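Malonate decarboxylase acyl carrier protein (Pseudomonas fluorescens, PDB 5VIT) probably serves as the acyl carrier subunit of malonate decarboxylase, carrying acetyl and malonyl thioesters on a phosphoribosyl-dephospho-CoA prosthetic group. Local coordinates at residues B[56-61]-B[83-88]. Numbering follows the deposited sequence.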
# COMPACT_ATOMS: atom_id res chain seq x y z
N GLN B 56 -17.15 -12.84 -9.41
CA GLN B 56 -17.61 -11.56 -9.94
C GLN B 56 -16.84 -10.38 -9.32
O GLN B 56 -16.35 -9.47 -10.02
CB GLN B 56 -19.12 -11.40 -9.68
CG GLN B 56 -19.70 -10.12 -10.24
CD GLN B 56 -19.56 -10.03 -11.74
OE1 GLN B 56 -19.75 -11.01 -12.46
NE2 GLN B 56 -19.20 -8.84 -12.22
N HIS B 57 -16.73 -10.40 -8.00
CA HIS B 57 -16.00 -9.35 -7.30
C HIS B 57 -14.54 -9.29 -7.71
O HIS B 57 -14.01 -8.21 -7.96
CB HIS B 57 -16.09 -9.56 -5.79
CG HIS B 57 -17.45 -9.28 -5.24
ND1 HIS B 57 -18.09 -10.14 -4.37
CD2 HIS B 57 -18.30 -8.24 -5.43
CE1 HIS B 57 -19.27 -9.64 -4.05
NE2 HIS B 57 -19.42 -8.49 -4.68
N LEU B 58 -13.92 -10.46 -7.80
CA LEU B 58 -12.51 -10.59 -8.15
C LEU B 58 -12.22 -9.90 -9.49
O LEU B 58 -11.33 -9.03 -9.59
CB LEU B 58 -12.16 -12.08 -8.20
CG LEU B 58 -10.70 -12.54 -8.14
CD1 LEU B 58 -9.92 -11.62 -7.25
CD2 LEU B 58 -10.63 -13.94 -7.56
N PHE B 59 -12.99 -10.26 -10.52
CA PHE B 59 -12.85 -9.67 -11.85
C PHE B 59 -13.20 -8.18 -11.87
O PHE B 59 -12.58 -7.39 -12.59
CB PHE B 59 -13.75 -10.41 -12.85
CG PHE B 59 -13.37 -11.84 -13.07
CD1 PHE B 59 -14.34 -12.83 -13.15
CD2 PHE B 59 -12.05 -12.21 -13.22
CE1 PHE B 59 -14.00 -14.14 -13.37
CE2 PHE B 59 -11.70 -13.53 -13.43
CZ PHE B 59 -12.67 -14.49 -13.51
N GLU B 60 -14.21 -7.80 -11.11
CA GLU B 60 -14.61 -6.41 -11.04
C GLU B 60 -13.43 -5.54 -10.61
O GLU B 60 -13.18 -4.50 -11.19
CB GLU B 60 -15.77 -6.22 -10.08
CG GLU B 60 -17.11 -6.51 -10.69
CD GLU B 60 -18.22 -6.52 -9.66
OE1 GLU B 60 -17.94 -6.26 -8.46
OE2 GLU B 60 -19.38 -6.80 -10.05
N ARG B 61 -12.71 -6.00 -9.58
CA ARG B 61 -11.57 -5.26 -9.04
C ARG B 61 -10.40 -5.27 -9.97
O ARG B 61 -9.70 -4.28 -10.13
CB ARG B 61 -11.15 -5.85 -7.71
CG ARG B 61 -12.22 -5.69 -6.68
CD ARG B 61 -11.61 -5.82 -5.36
NE ARG B 61 -12.59 -5.56 -4.32
CZ ARG B 61 -12.27 -5.46 -3.04
NH1 ARG B 61 -11.00 -5.60 -2.70
NH2 ARG B 61 -13.22 -5.23 -2.14
N GLY B 83 -6.64 -14.78 -3.52
CA GLY B 83 -5.28 -14.30 -3.64
C GLY B 83 -4.47 -15.02 -4.69
O GLY B 83 -3.82 -14.38 -5.53
N VAL B 84 -4.49 -16.35 -4.67
CA VAL B 84 -3.80 -17.14 -5.69
C VAL B 84 -4.41 -16.88 -7.08
O VAL B 84 -3.68 -16.69 -8.05
CB VAL B 84 -3.83 -18.65 -5.38
CG1 VAL B 84 -3.30 -19.48 -6.57
CG2 VAL B 84 -3.02 -18.95 -4.11
N VAL B 85 -5.74 -16.86 -7.15
CA VAL B 85 -6.45 -16.60 -8.40
C VAL B 85 -6.01 -15.25 -9.01
O VAL B 85 -5.62 -15.18 -10.18
CB VAL B 85 -7.99 -16.58 -8.21
CG1 VAL B 85 -8.66 -16.18 -9.50
CG2 VAL B 85 -8.51 -17.93 -7.73
N ARG B 86 -6.08 -14.19 -8.21
CA ARG B 86 -5.67 -12.87 -8.69
C ARG B 86 -4.23 -12.86 -9.22
O ARG B 86 -3.98 -12.36 -10.32
CB ARG B 86 -5.81 -11.83 -7.57
CG ARG B 86 -5.25 -10.49 -8.01
CD ARG B 86 -5.47 -9.37 -7.02
NE ARG B 86 -4.78 -8.19 -7.51
CZ ARG B 86 -4.62 -7.06 -6.82
NH1 ARG B 86 -5.09 -6.95 -5.58
NH2 ARG B 86 -3.98 -6.05 -7.38
N LEU B 87 -3.31 -13.44 -8.46
CA LEU B 87 -1.90 -13.48 -8.84
C LEU B 87 -1.67 -14.18 -10.19
O LEU B 87 -0.93 -13.69 -11.03
CB LEU B 87 -1.08 -14.16 -7.74
CG LEU B 87 0.43 -13.94 -7.79
CD1 LEU B 87 0.77 -12.45 -7.76
CD2 LEU B 87 1.08 -14.67 -6.62
N ARG B 88 -2.32 -15.32 -10.38
CA ARG B 88 -2.22 -16.06 -11.64
C ARG B 88 -2.82 -15.34 -12.84
O ARG B 88 -2.26 -15.40 -13.94
CB ARG B 88 -2.88 -17.41 -11.51
CG ARG B 88 -1.97 -18.34 -10.80
CD ARG B 88 -2.30 -19.73 -11.17
NE ARG B 88 -1.10 -20.52 -11.36
CZ ARG B 88 -0.32 -20.95 -10.37
NH1 ARG B 88 -0.61 -20.62 -9.12
NH2 ARG B 88 0.74 -21.69 -10.66
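L58 reaches from helix 52-62 across to helix 82-96 and divides its two methyls between neighbouring side chains there. Its CD2 lies 3.6 Å from CG1 of V85, which makes this the tight part of the contact, an apolar meeting of methyl groups with V85 CB close behind. The other branch is looser: L58 CD1 stops 4.1 Å from CB of R86 and touches the arginine only at the root of its side chain. With CG anti to the backbone N (chi1 -162°), the leucine fork points at helix 82-96. Of residues 56-61, L58 alone comes within 4.5 Å of 83-88, and the nearest CA atoms across the contact, those of L58 and R86, are 7.2 Å apart. P82, at the start of helix 82-96, and I490 of the MdcA chain also pack on L58, while L28 of strand 27-34 touches V85.

Beyond its CB, R86 leaves the apolar contact. Its chain runs extended from CG to NE, taking the guanidinium away from the leucine to the MdcA side, where NH1 forms a salt bridge with E466 of MdcA and NE pairs with E90 one turn further along its own helix. R61 ends on the same partner chain, donating from NH2 to the carbonyl O of G494 of MdcA; its NH1 remains 6.7 Å from NH1 of R86, so the two like charges do not touch. On the far side of helix 52-62, Q56 NE2 donates to OE2 of the exposed E60 (3.0 Å), a bond within one turn and remote from the buried L58-V85 contact. Helix 52-62 links the parallel, adjacent strands 39-46 and 71-78, so the arrangement is that of a beta-alpha-beta crossover helix packed against helix 82-96 on a mixed sheet.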